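Local structure of 16S rRNA methylase (Uncultured bacterium, 7JLZ) at residues K2-K7 with Y78-V83; V27-G32 with L50-E55; V12-L17 with P87-G92; R37-N42 with T74-I79; L97-P102 with G129-V134. The protein probably methylates N1 of adenine 1408 in the 16S rRNA of the 30S ribosomal subunit, a modification linked to aminoglycoside resistance. One frame throughout, in Å; residues are numbered along the deposited sequence. Where two conformers were deposited one is given.

Contacts 2 and 5 form the buried core: both pair parallel strands of the seven-stranded sheet through ladders of backbone hydrogen bonds, and strands 26-31 and 94-100 pair in turn, joining the two ladders into one sheet. Contacts 1 and 4 share strand 76-80, at one margin of that sheet. Contact 1 adds the N-terminal hairpin by a short bridge with water at both ends, whereas contact 4 lays helix 37-45 on the sheet with apolar atoms and no hydrogen bond across. Contact 3 lies farthest out, a lysine bonded to a glutamate's backbone carbonyl beside a leucine pair; its Leu90 reaches back to Ile79 of contact 1 and Ile54 of contact 2.

Contact 1. Residues K2-K7 with Y78-V83; sequences KVVTGK and YILGSV. With SO4 (sulfate ion), chain B.
A short backbone bridge joins the N-terminal strand 2-5 to strand 76-80, at the margin of the main sheet, with Val3 facing Ile79 across it. Two bonds hold it. Leu80 N gives to Lys2 O at 3.0 Å, and Val4 N gives to Tyr78 O at 2.7 Å. The axes of segments 2-5 and 78-80 lie 128° apart, so the pairing does not extend far, and water takes over at both ends: one molecule links Lys2 N to Leu80 O, another links Val4 O to Tyr78 N. Strand 2-5 is half of a beta hairpin with strand 8-11, and the bridge docks this hairpin on the outermost strand of the Rossmann-like methyltransferase sheet. CG2 of Val4, placed beside its own backbone N (CG1 is anti to it, chi1 178°), meets Leu80 CD2 at 3.9 Å, the two side chains crossing at about a right angle; Ile9 of the hairpin touches both. Val3 points away, yet its CG1 lies 3.7 Å from Tyr78 O and its CG2 is 4.3 Å from Ile79 CG1. The Tyr78 ring leads off toward helix 58-70, where its hydroxyl bonds to Ser68. At the hairpin turn, Lys7 N donates to sulfate O4 at 2.8 Å; Arg66 also binds this ion, which probably comes from the crystallisation liquor.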
# COMPACT_ATOMS: atom_id res chain seq x y z
N LYS A 2 -0.73 17.35 -1.36
CA LYS A 2 -0.17 17.67 -2.67
C LYS A 2 -0.40 16.50 -3.62
O LYS A 2 0.12 15.40 -3.40
CB LYS A 2 1.32 17.99 -2.54
CG LYS A 2 1.64 19.22 -1.67
CD LYS A 2 1.08 20.51 -2.26
CE LYS A 2 1.58 21.77 -1.49
NZ LYS A 2 1.11 21.83 -0.08
N VAL A 3 -1.20 16.74 -4.66
CA VAL A 3 -1.58 15.73 -5.65
C VAL A 3 -0.64 15.85 -6.84
O VAL A 3 -0.41 16.96 -7.34
CB VAL A 3 -3.05 15.91 -6.07
CG1 VAL A 3 -3.40 15.04 -7.25
CG2 VAL A 3 -3.99 15.59 -4.88
N VAL A 4 -0.09 14.72 -7.28
CA VAL A 4 0.87 14.68 -8.38
C VAL A 4 0.13 14.42 -9.69
O VAL A 4 -0.66 13.47 -9.79
CB VAL A 4 1.94 13.61 -8.15
CG1 VAL A 4 2.91 13.53 -9.34
CG2 VAL A 4 2.70 13.86 -6.85
N THR A 5 0.42 15.23 -10.70
CA THR A 5 -0.08 15.01 -12.06
C THR A 5 1.08 15.31 -13.01
O THR A 5 1.38 16.48 -13.27
CB THR A 5 -1.29 15.88 -12.37
OG1 THR A 5 -2.36 15.56 -11.48
CG2 THR A 5 -1.76 15.65 -13.79
N GLY A 6 1.74 14.26 -13.49
CA GLY A 6 2.90 14.46 -14.34
C GLY A 6 4.00 15.19 -13.59
O GLY A 6 4.31 14.87 -12.44
N LYS A 7 4.55 16.21 -14.22
CA LYS A 7 5.64 16.98 -13.63
C LYS A 7 5.15 18.05 -12.67
O LYS A 7 5.94 18.89 -12.24
CB LYS A 7 6.50 17.61 -14.72
CG LYS A 7 7.31 16.58 -15.50
CD LYS A 7 8.41 17.23 -16.33
CE LYS A 7 9.21 16.18 -17.09
NZ LYS A 7 10.41 16.77 -17.74
N TYR A 78 -2.73 10.30 -7.04
CA TYR A 78 -1.35 10.12 -6.61
C TYR A 78 -0.91 11.29 -5.76
O TYR A 78 -1.03 12.44 -6.19
CB TYR A 78 -0.42 9.97 -7.83
CG TYR A 78 -0.85 8.84 -8.74
CD1 TYR A 78 -1.83 9.04 -9.72
CD2 TYR A 78 -0.28 7.58 -8.63
CE1 TYR A 78 -2.24 8.01 -10.54
CE2 TYR A 78 -0.67 6.54 -9.47
CZ TYR A 78 -1.66 6.76 -10.42
OH TYR A 78 -2.06 5.74 -11.25
N ILE A 79 -0.40 11.01 -4.56
CA ILE A 79 -0.19 12.02 -3.52
C ILE A 79 1.22 11.93 -2.96
O ILE A 79 1.76 10.83 -2.80
CB ILE A 79 -1.24 11.85 -2.39
CG1 ILE A 79 -2.64 12.05 -2.94
CG2 ILE A 79 -0.99 12.82 -1.21
CD1 ILE A 79 -3.70 11.72 -1.96
N LEU A 80 1.81 13.08 -2.66
CA LEU A 80 3.10 13.10 -1.98
C LEU A 80 2.91 12.77 -0.50
O LEU A 80 2.07 13.36 0.17
CB LEU A 80 3.77 14.46 -2.11
CG LEU A 80 4.38 14.87 -3.43
CD1 LEU A 80 5.10 16.19 -3.24
CD2 LEU A 80 5.33 13.78 -3.94
N GLY A 81 3.71 11.84 0.00
CA GLY A 81 3.63 11.51 1.42
C GLY A 81 4.63 10.45 1.80
O GLY A 81 5.24 9.80 0.95
N SER A 82 4.79 10.30 3.11
CA SER A 82 5.70 9.33 3.71
C SER A 82 5.23 9.17 5.15
O SER A 82 4.34 9.89 5.61
CB SER A 82 7.15 9.81 3.68
OG SER A 82 7.35 10.89 4.58
N VAL A 83 5.84 8.21 5.86
CA VAL A 83 5.52 8.04 7.29
C VAL A 83 5.71 9.36 8.02
O VAL A 83 4.86 9.78 8.82
CB VAL A 83 6.39 6.94 7.92
CG1 VAL A 83 6.27 6.99 9.45
CG2 VAL A 83 6.00 5.57 7.42
S SO4 B . 3.62 16.87 -17.94
O1 SO4 B . 4.86 16.15 -17.99
O2 SO4 B . 2.58 16.08 -18.55
O3 SO4 B . 3.76 18.11 -18.66
O4 SO4 B . 3.28 17.15 -16.57
O HOH W 1 0.73 15.66 0.42
O HOH W 2 -3.10 12.33 -9.40

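Contact 2. Residues V27-G32 with L50-E55; sequences VEVDLG and LFIGIE
Leu50 and Val27 open a parallel ladder between strands 49-55 and 26-31, the two strands of a beta-alpha-beta unit whose crossover is helix 37-45, within the Rossmann-like core. Leu50 O takes the N-H of Glu28 at 2.7 Å. Phe51 turns to the opposite face from Leu50, with CG anti to its carbonyl carbon (chi1 -64°), which lays its ring beside two acids. Asp30 OD2 comes to the ring edge, 3.6 Å from Phe51 CD2, its carboxylate only 16° from coplanar with the ring; the Glu28 carboxylate is turned 66° to the ring, with OE1 3.3 Å from Phe51 CE2. Buried Asp30 OD2 has no polar partner in the model. Ile52 is held by both its N-H and its C=O: N gives to Glu28 O and O accepts from Asp30 N, while its CD1 reaches Val27 CG1 at 3.9 Å. Gly53 pairs with Asp30, CA against the carbonyl. Ile54 gives only a weak bond to Asp30 O, but its CD1 packs on Val29 CG1 at 3.7 Å and its CB on Leu31 CD2 at 3.8 Å, on the face shared with Val27 and Ile52. Glu55 bends back at chi2 to the end of the neighbouring strand: its OE2 accepts from Gly32 N at 2.9 Å and from a water that also donates to Asp30 O.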
# COMPACT_ATOMS: atom_id res chain seq x y z
N VAL A 27 -12.79 3.11 -0.89
CA VAL A 27 -11.53 3.82 -1.05
C VAL A 27 -10.41 2.88 -0.66
O VAL A 27 -10.50 2.19 0.36
CB VAL A 27 -11.50 5.11 -0.21
CG1 VAL A 27 -10.13 5.78 -0.29
CG2 VAL A 27 -12.60 6.07 -0.66
N GLU A 28 -9.37 2.83 -1.48
CA GLU A 28 -8.19 2.03 -1.20
C GLU A 28 -6.95 2.91 -1.25
O GLU A 28 -6.77 3.69 -2.19
CB GLU A 28 -8.04 0.87 -2.20
CG GLU A 28 -6.74 0.09 -1.99
CD GLU A 28 -6.69 -1.21 -2.77
OE1 GLU A 28 -7.75 -1.81 -2.99
OE2 GLU A 28 -5.56 -1.60 -3.18
N VAL A 29 -6.10 2.80 -0.23
CA VAL A 29 -4.83 3.52 -0.18
C VAL A 29 -3.72 2.51 -0.42
O VAL A 29 -3.70 1.45 0.23
CB VAL A 29 -4.65 4.24 1.17
CG1 VAL A 29 -3.23 4.79 1.30
CG2 VAL A 29 -5.72 5.34 1.31
N ASP A 30 -2.79 2.84 -1.31
CA ASP A 30 -1.74 1.92 -1.77
C ASP A 30 -0.37 2.52 -1.49
O ASP A 30 -0.02 3.57 -2.04
CB ASP A 30 -1.91 1.65 -3.26
CG ASP A 30 -3.18 0.93 -3.57
OD1 ASP A 30 -3.44 -0.09 -2.90
OD2 ASP A 30 -3.95 1.39 -4.44
N LEU A 31 0.41 1.85 -0.65
CA LEU A 31 1.74 2.30 -0.26
C LEU A 31 2.78 1.34 -0.79
O LEU A 31 2.55 0.13 -0.80
CB LEU A 31 1.88 2.38 1.26
CG LEU A 31 0.76 3.08 2.01
CD1 LEU A 31 1.09 3.08 3.50
CD2 LEU A 31 0.64 4.50 1.47
N GLY A 32 3.92 1.87 -1.20
CA GLY A 32 5.01 1.02 -1.64
C GLY A 32 4.91 0.54 -3.07
O GLY A 32 5.51 -0.48 -3.42
N LEU A 50 -12.00 4.07 -5.44
CA LEU A 50 -10.97 5.09 -5.58
C LEU A 50 -9.65 4.54 -5.06
O LEU A 50 -9.57 4.10 -3.91
CB LEU A 50 -11.37 6.36 -4.83
CG LEU A 50 -10.35 7.51 -4.84
CD1 LEU A 50 -10.14 8.06 -6.23
CD2 LEU A 50 -10.82 8.62 -3.88
N PHE A 51 -8.62 4.57 -5.89
CA PHE A 51 -7.29 4.09 -5.50
C PHE A 51 -6.35 5.28 -5.33
O PHE A 51 -6.22 6.11 -6.24
CB PHE A 51 -6.73 3.11 -6.53
CG PHE A 51 -7.54 1.84 -6.65
CD1 PHE A 51 -8.64 1.78 -7.48
CD2 PHE A 51 -7.20 0.71 -5.91
CE1 PHE A 51 -9.40 0.63 -7.58
CE2 PHE A 51 -7.97 -0.46 -6.01
CZ PHE A 51 -9.06 -0.49 -6.85
N ILE A 52 -5.67 5.33 -4.19
CA ILE A 52 -4.80 6.44 -3.84
C ILE A 52 -3.40 5.91 -3.59
O ILE A 52 -3.18 5.17 -2.63
CB ILE A 52 -5.31 7.17 -2.58
CG1 ILE A 52 -6.77 7.56 -2.78
CG2 ILE A 52 -4.40 8.34 -2.27
CD1 ILE A 52 -7.40 8.29 -1.57
N GLY A 53 -2.44 6.32 -4.42
CA GLY A 53 -1.04 5.99 -4.19
C GLY A 53 -0.34 7.13 -3.47
O GLY A 53 -0.55 8.30 -3.79
N ILE A 54 0.52 6.79 -2.50
CA ILE A 54 1.27 7.78 -1.73
C ILE A 54 2.75 7.42 -1.75
O ILE A 54 3.13 6.34 -1.27
CB ILE A 54 0.77 7.87 -0.28
CG1 ILE A 54 -0.76 8.04 -0.27
CG2 ILE A 54 1.44 9.05 0.44
CD1 ILE A 54 -1.36 8.00 1.14
N GLU A 55 3.58 8.32 -2.27
CA GLU A 55 5.03 8.15 -2.30
C GLU A 55 5.72 9.48 -2.04
O GLU A 55 5.15 10.55 -2.28
CB GLU A 55 5.50 7.59 -3.66
CG GLU A 55 4.93 6.21 -3.96
CD GLU A 55 5.42 5.12 -3.00
OE1 GLU A 55 6.56 5.22 -2.51
OE2 GLU A 55 4.63 4.17 -2.75
O HOH W 3 2.19 3.90 -3.70

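Contact 3. Residues V12-L17 with P87-G92; sequences VDKNEL and PDELLG
Glu89 presses its aliphatic part against Lys14 and Leu17, and these three residues bury most of the surface where the start of helix 14-21 meets the 3-10 turn 88-90, between strands 76-80 and 94-100. Glu89 CB lies 3.7 Å from Leu17 CD2, and Glu89 CG is 4.0 Å from Lys14 CB. Lys14 leaves its helix with CG anti to the backbone N and then bends at chi2 (72°), which carries the chain past Glu89 CA and brings NZ to Glu89 O at 2.9 Å, tilted 27° from the carbonyl plane. The same ammonium gives to a water that also lies within bonding distance of Asp88 O and Leu91 O. Leu17 CD2 goes on to touch Leu90 CD2 at 3.7 Å, and Leu90 in turn packs on strand 49-55. Asp13 is the N-cap of helix 14-21, its OD1 accepting from Glu16 N at 3.1 Å. Glu89 OE2 bonds to Met1 N and, through a longer water link, to Lys14 N. Lysine and glutamate thus make no ion pair with each other: the ammonium serves a carbonyl and water, while the Glu89 carboxylate bonds to the chain's N-terminus, whose charge it probably balances.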
# COMPACT_ATOMS: atom_id res chain seq x y z
N VAL A 12 -4.65 20.09 -2.82
CA VAL A 12 -6.06 19.76 -2.65
C VAL A 12 -6.32 19.73 -1.16
O VAL A 12 -5.63 19.01 -0.44
CB VAL A 12 -6.40 18.41 -3.30
CG1 VAL A 12 -7.85 18.06 -3.06
CG2 VAL A 12 -6.09 18.44 -4.80
N ASP A 13 -7.27 20.53 -0.69
CA ASP A 13 -7.53 20.56 0.74
C ASP A 13 -8.62 19.56 1.11
O ASP A 13 -9.26 18.94 0.25
CB ASP A 13 -7.87 21.97 1.22
CG ASP A 13 -9.22 22.47 0.72
OD1 ASP A 13 -9.93 21.76 -0.00
OD2 ASP A 13 -9.55 23.63 1.06
N LYS A 14 -8.83 19.40 2.42
CA LYS A 14 -9.72 18.35 2.91
C LYS A 14 -11.13 18.50 2.35
O LYS A 14 -11.78 17.50 2.00
CB LYS A 14 -9.78 18.38 4.43
CG LYS A 14 -10.75 17.37 5.01
CD LYS A 14 -10.22 15.95 4.85
CE LYS A 14 -11.18 14.92 5.42
NZ LYS A 14 -10.49 13.67 5.84
N ASN A 15 -11.63 19.74 2.27
CA ASN A 15 -12.98 19.94 1.77
C ASN A 15 -13.12 19.43 0.34
O ASN A 15 -14.12 18.79 -0.01
CB ASN A 15 -13.34 21.42 1.85
CG ASN A 15 -14.80 21.65 1.66
OD1 ASN A 15 -15.25 22.07 0.59
ND2 ASN A 15 -15.57 21.37 2.71
N GLU A 16 -12.13 19.70 -0.51
CA GLU A 16 -12.19 19.19 -1.87
C GLU A 16 -12.04 17.67 -1.88
O GLU A 16 -12.74 16.98 -2.63
CB GLU A 16 -11.10 19.85 -2.72
CG GLU A 16 -11.11 19.37 -4.17
CD GLU A 16 -10.10 20.11 -5.04
OE1 GLU A 16 -9.39 21.00 -4.51
OE2 GLU A 16 -10.02 19.80 -6.25
N LEU A 17 -11.15 17.14 -1.05
CA LEU A 17 -10.97 15.69 -1.00
C LEU A 17 -12.25 15.00 -0.57
O LEU A 17 -12.59 13.93 -1.09
CB LEU A 17 -9.81 15.35 -0.07
CG LEU A 17 -9.58 13.85 0.16
CD1 LEU A 17 -9.29 13.12 -1.15
CD2 LEU A 17 -8.45 13.62 1.14
N PRO A 87 -0.16 12.78 4.88
CA PRO A 87 -1.27 13.75 4.78
C PRO A 87 -2.39 13.44 5.76
O PRO A 87 -3.05 12.40 5.66
CB PRO A 87 -1.74 13.61 3.33
CG PRO A 87 -1.30 12.23 2.92
CD PRO A 87 -0.01 11.98 3.64
N ASP A 88 -2.62 14.37 6.71
CA ASP A 88 -3.70 14.21 7.69
C ASP A 88 -5.04 13.97 7.03
O ASP A 88 -5.90 13.28 7.60
CB ASP A 88 -3.80 15.46 8.57
CG ASP A 88 -2.79 15.48 9.71
OD1 ASP A 88 -2.31 14.40 10.13
OD2 ASP A 88 -2.48 16.59 10.19
N GLU A 89 -5.25 14.56 5.85
CA GLU A 89 -6.50 14.44 5.10
C GLU A 89 -6.88 13.00 4.83
O GLU A 89 -8.07 12.71 4.65
CB GLU A 89 -6.37 15.19 3.77
CG GLU A 89 -6.16 16.70 3.87
CD GLU A 89 -4.69 17.10 3.74
OE1 GLU A 89 -3.81 16.28 4.08
OE2 GLU A 89 -4.41 18.24 3.30
N LEU A 90 -5.91 12.08 4.78
CA LEU A 90 -6.21 10.70 4.43
C LEU A 90 -6.40 9.80 5.63
O LEU A 90 -6.74 8.62 5.45
CB LEU A 90 -5.09 10.14 3.54
CG LEU A 90 -5.12 10.78 2.15
CD1 LEU A 90 -3.96 10.28 1.31
CD2 LEU A 90 -6.45 10.51 1.45
N LEU A 91 -6.21 10.29 6.85
CA LEU A 91 -6.41 9.43 8.00
C LEU A 91 -7.90 9.11 8.14
O LEU A 91 -8.76 9.98 7.97
CB LEU A 91 -5.87 10.09 9.28
CG LEU A 91 -4.35 10.34 9.30
CD1 LEU A 91 -3.94 11.10 10.57
CD2 LEU A 91 -3.57 9.03 9.17
N GLY A 92 -8.19 7.84 8.42
CA GLY A 92 -9.56 7.41 8.61
C GLY A 92 -10.38 7.26 7.35
O GLY A 92 -11.61 7.17 7.44
O HOH W 4 -8.86 12.88 7.61
O HOH W 5 -6.66 20.42 4.19

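Contact 4. Residues R37-N42 with T74-I79; sequences RYVYKN and TNAIYI. With SO4 (sulfate ion), chain E.
Apolar contact carries this interface: CG1 of Val39 touches both Ala76 and the phenol of Tyr78. It meets Ala76 CB at 3.8 Å and Tyr78 CZ at 3.7 Å, while Val39 CB is 3.7 Å from Tyr78 CE2. Val39 and Tyr78 run past one another, pointing opposite ways. With CG1 anti to its backbone N (chi1 173°), Val39 turns that methyl toward the strand. Helix 37-45 is the crossover between strands 26-31 and 49-55 in the Rossmann-like fold, and here its segment 37-42 runs nearly antiparallel (163°) to strand segment 76-79; Phe51 of the strand between also touches Val39. No hydrogen bond joins the segments. Tyr78 OH, taken by Ser68, sits 3.4 Å from Tyr40 CB, but the Tyr40 N-H points poorly for a bond. Tyr40 OH bonds to Glu71. Ionic contact lies on the outer side of the helix, where Arg37 NH1 and NH2 both give to sulfate O4 (NH1 at 3.0 Å), beside Lys186, Ser190 and Thr191; the ion probably comes from the crystallisation liquor. Lys41 CE covers one face of the guanidinium.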
# COMPACT_ATOMS: atom_id res chain seq x y z
N ARG A 37 2.21 2.02 -10.59
CA ARG A 37 1.59 1.10 -11.54
C ARG A 37 0.40 0.38 -10.93
O ARG A 37 -0.66 0.25 -11.57
CB ARG A 37 2.63 0.09 -12.03
CG ARG A 37 2.07 -1.07 -12.86
CD ARG A 37 3.14 -2.13 -13.07
NE ARG A 37 2.64 -3.34 -13.75
CZ ARG A 37 2.65 -3.53 -15.06
NH1 ARG A 37 3.13 -2.59 -15.87
NH2 ARG A 37 2.19 -4.66 -15.58
N TYR A 38 0.54 -0.08 -9.68
CA TYR A 38 -0.52 -0.82 -9.00
C TYR A 38 -1.80 0.00 -8.92
O TYR A 38 -2.91 -0.53 -9.10
CB TYR A 38 -0.04 -1.19 -7.60
CG TYR A 38 -0.92 -2.15 -6.82
CD1 TYR A 38 -0.83 -3.51 -7.02
CD2 TYR A 38 -1.80 -1.69 -5.84
CE1 TYR A 38 -1.59 -4.40 -6.31
CE2 TYR A 38 -2.57 -2.58 -5.11
CZ TYR A 38 -2.46 -3.93 -5.36
OH TYR A 38 -3.22 -4.83 -4.66
N VAL A 39 -1.66 1.30 -8.66
CA VAL A 39 -2.83 2.18 -8.57
C VAL A 39 -3.54 2.25 -9.91
O VAL A 39 -4.76 2.05 -10.00
CB VAL A 39 -2.39 3.57 -8.09
CG1 VAL A 39 -3.58 4.55 -8.15
CG2 VAL A 39 -1.82 3.48 -6.66
N TYR A 40 -2.78 2.51 -10.97
CA TYR A 40 -3.34 2.61 -12.32
C TYR A 40 -4.01 1.30 -12.75
O TYR A 40 -5.14 1.30 -13.24
CB TYR A 40 -2.21 2.98 -13.28
CG TYR A 40 -2.49 2.81 -14.76
CD1 TYR A 40 -3.08 3.82 -15.50
CD2 TYR A 40 -2.08 1.66 -15.43
CE1 TYR A 40 -3.30 3.67 -16.88
CE2 TYR A 40 -2.29 1.51 -16.79
CZ TYR A 40 -2.90 2.51 -17.51
OH TYR A 40 -3.11 2.36 -18.86
N LYS A 41 -3.31 0.18 -12.59
CA LYS A 41 -3.85 -1.09 -13.05
C LYS A 41 -5.13 -1.44 -12.30
O LYS A 41 -6.11 -1.87 -12.90
CB LYS A 41 -2.79 -2.18 -12.88
CG LYS A 41 -1.59 -1.99 -13.79
CD LYS A 41 -1.92 -2.34 -15.25
CE LYS A 41 -0.68 -2.32 -16.15
NZ LYS A 41 -0.98 -2.79 -17.54
N ASN A 42 -5.14 -1.22 -10.98
CA ASN A 42 -6.32 -1.59 -10.21
C ASN A 42 -7.48 -0.63 -10.46
O ASN A 42 -8.64 -1.07 -10.56
CB ASN A 42 -5.97 -1.70 -8.73
CG ASN A 42 -5.40 -3.06 -8.38
OD1 ASN A 42 -4.21 -3.21 -8.14
ND2 ASN A 42 -6.26 -4.07 -8.38
N THR A 74 -10.09 8.33 -13.78
CA THR A 74 -10.37 9.34 -12.77
C THR A 74 -10.42 8.78 -11.35
O THR A 74 -10.42 9.57 -10.40
CB THR A 74 -11.69 10.05 -13.09
OG1 THR A 74 -12.69 9.07 -13.40
CG2 THR A 74 -11.51 10.97 -14.29
N ASN A 75 -10.45 7.46 -11.18
CA ASN A 75 -10.44 6.86 -9.86
C ASN A 75 -9.04 6.46 -9.42
O ASN A 75 -8.89 5.62 -8.52
CB ASN A 75 -11.38 5.65 -9.81
CG ASN A 75 -11.01 4.57 -10.82
OD1 ASN A 75 -10.54 4.86 -11.92
ND2 ASN A 75 -11.23 3.32 -10.43
N ALA A 76 -8.01 7.04 -10.04
CA ALA A 76 -6.62 6.88 -9.61
C ALA A 76 -6.09 8.26 -9.25
O ALA A 76 -6.15 9.18 -10.07
CB ALA A 76 -5.78 6.23 -10.70
N ILE A 77 -5.59 8.41 -8.03
CA ILE A 77 -5.00 9.67 -7.60
C ILE A 77 -3.68 9.37 -6.90
O ILE A 77 -3.50 8.31 -6.28
CB ILE A 77 -5.97 10.46 -6.69
CG1 ILE A 77 -5.45 11.87 -6.44
CG2 ILE A 77 -6.20 9.74 -5.39
CD1 ILE A 77 -6.33 12.67 -5.52
N TYR A 78 -2.73 10.30 -7.04
CA TYR A 78 -1.35 10.12 -6.61
C TYR A 78 -0.91 11.29 -5.76
O TYR A 78 -1.03 12.44 -6.19
CB TYR A 78 -0.42 9.97 -7.83
CG TYR A 78 -0.85 8.84 -8.74
CD1 TYR A 78 -1.83 9.04 -9.72
CD2 TYR A 78 -0.28 7.58 -8.63
CE1 TYR A 78 -2.24 8.01 -10.54
CE2 TYR A 78 -0.67 6.54 -9.47
CZ TYR A 78 -1.66 6.76 -10.42
OH TYR A 78 -2.06 5.74 -11.25
N ILE A 79 -0.40 11.01 -4.56
CA ILE A 79 -0.19 12.02 -3.52
C ILE A 79 1.22 11.93 -2.96
O ILE A 79 1.76 10.83 -2.80
CB ILE A 79 -1.24 11.85 -2.39
CG1 ILE A 79 -2.64 12.05 -2.94
CG2 ILE A 79 -0.99 12.82 -1.21
CD1 ILE A 79 -3.70 11.72 -1.96
S SO4 E . 3.82 -5.50 -18.82
O1 SO4 E . 3.08 -5.91 -19.98
O2 SO4 E . 5.23 -5.49 -19.13
O3 SO4 E . 3.58 -6.42 -17.74
O4 SO4 E . 3.41 -4.17 -18.44

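Contact 5. Residues L97-P102 with G129-V134; sequences LTIILP and GICEIV
Ile99 CD1 touches both Cys131 SG (3.9 Å) and Ile133 CG1 (4.2 Å), on the sheet face that helix 120-124 covers through Ile121. Further along, Leu101 CD1 meets Ile133 CG2 at 4.1 Å, the side chains meeting at a slant. On the reverse face Ile100 and Val134 lie side by side, CG1 to CB 4.2 Å, and Thr98 runs alongside Glu132 with OG1 facing its CB. Between these faces the backbones form a regular ladder: Leu97 N to Ile130 O, Glu132 N to Leu97 O, Ile99 N to Glu132 O at 2.7 Å, and Val134 N to Ile99 O. Leu101 N closes it on Val134 O at 3.2 Å, and a water donates to that oxygen and to Leu101 O, the carbonyl of the cis peptide before Pro102. At the polar edge the buried Glu132 chain extends with CG anti to the backbone N (chi1 177°), and its carboxylate makes a salt bridge to Lys96. Adjacent parallel strands 94-100 and 129-135 are the fourth and fifth strands of the 3-2-1-4-5-7-6 sheet of class I methyltransferases.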
# COMPACT_ATOMS: atom_id res chain seq x y z
N LEU A 97 -6.21 -0.86 2.83
CA LEU A 97 -4.86 -0.33 2.82
C LEU A 97 -3.95 -1.46 2.35
O LEU A 97 -3.88 -2.50 3.00
CB LEU A 97 -4.43 0.15 4.21
CG LEU A 97 -2.99 0.59 4.37
CD1 LEU A 97 -2.66 1.77 3.46
CD2 LEU A 97 -2.74 0.96 5.84
N THR A 98 -3.28 -1.26 1.23
CA THR A 98 -2.32 -2.24 0.72
C THR A 98 -0.92 -1.67 0.86
O THR A 98 -0.65 -0.54 0.44
CB THR A 98 -2.65 -2.63 -0.72
OG1 THR A 98 -3.94 -3.25 -0.74
CG2 THR A 98 -1.60 -3.63 -1.28
N ILE A 99 -0.03 -2.45 1.48
CA ILE A 99 1.32 -2.02 1.80
C ILE A 99 2.28 -3.00 1.13
O ILE A 99 2.39 -4.15 1.56
CB ILE A 99 1.58 -1.97 3.31
CG1 ILE A 99 0.53 -1.12 4.04
CG2 ILE A 99 2.97 -1.43 3.57
CD1 ILE A 99 0.61 -1.22 5.55
N ILE A 100 2.96 -2.56 0.07
CA ILE A 100 3.96 -3.39 -0.60
C ILE A 100 5.30 -2.93 -0.05
O ILE A 100 5.88 -1.93 -0.51
CB ILE A 100 3.86 -3.27 -2.12
CG1 ILE A 100 2.43 -3.56 -2.56
CG2 ILE A 100 4.88 -4.22 -2.79
CD1 ILE A 100 2.13 -3.23 -4.01
N LEU A 101 5.82 -3.66 0.94
CA LEU A 101 7.02 -3.21 1.62
C LEU A 101 8.21 -3.27 0.66
O LEU A 101 8.22 -4.03 -0.30
CB LEU A 101 7.27 -4.06 2.87
CG LEU A 101 6.32 -3.74 4.03
CD1 LEU A 101 6.60 -4.65 5.21
CD2 LEU A 101 6.44 -2.29 4.45
N PRO A 102 9.22 -2.42 0.88
CA PRO A 102 9.30 -1.39 1.91
C PRO A 102 8.58 -0.10 1.54
O PRO A 102 8.35 0.19 0.37
CB PRO A 102 10.80 -1.14 2.04
CG PRO A 102 11.31 -1.38 0.65
CD PRO A 102 10.49 -2.52 0.12
N GLY A 129 -11.96 -1.71 8.20
CA GLY A 129 -11.10 -1.80 7.03
C GLY A 129 -10.22 -3.03 7.04
O GLY A 129 -10.07 -3.72 8.05
N ILE A 130 -9.66 -3.32 5.86
CA ILE A 130 -8.78 -4.46 5.64
C ILE A 130 -7.41 -3.94 5.24
O ILE A 130 -7.30 -3.03 4.41
CB ILE A 130 -9.33 -5.40 4.54
CG1 ILE A 130 -10.65 -6.03 4.97
CG2 ILE A 130 -8.29 -6.46 4.16
CD1 ILE A 130 -10.64 -6.53 6.40
N CYS A 131 -6.36 -4.51 5.84
CA CYS A 131 -4.99 -4.20 5.46
C CYS A 131 -4.40 -5.41 4.76
O CYS A 131 -4.57 -6.54 5.23
CB CYS A 131 -4.15 -3.83 6.68
SG CYS A 131 -2.41 -3.51 6.32
N GLU A 132 -3.74 -5.19 3.63
CA GLU A 132 -3.01 -6.23 2.93
C GLU A 132 -1.55 -5.82 2.88
O GLU A 132 -1.24 -4.66 2.55
CB GLU A 132 -3.57 -6.45 1.51
CG GLU A 132 -2.80 -7.49 0.69
CD GLU A 132 -3.38 -7.70 -0.71
OE1 GLU A 132 -4.60 -7.53 -0.88
OE2 GLU A 132 -2.61 -8.05 -1.63
N ILE A 133 -0.66 -6.73 3.26
CA ILE A 133 0.77 -6.47 3.29
C ILE A 133 1.44 -7.50 2.40
O ILE A 133 1.27 -8.70 2.61
CB ILE A 133 1.34 -6.52 4.72
CG1 ILE A 133 0.69 -5.45 5.59
CG2 ILE A 133 2.84 -6.30 4.70
CD1 ILE A 133 1.27 -5.38 7.00
N VAL A 134 2.16 -7.02 1.40
CA VAL A 134 2.93 -7.87 0.50
C VAL A 134 4.37 -7.86 0.98
O VAL A 134 4.97 -6.79 1.11
CB VAL A 134 2.81 -7.39 -0.95
CG1 VAL A 134 3.74 -8.20 -1.87
CG2 VAL A 134 1.35 -7.49 -1.42
O HOH W 6 7.55 -6.49 0.12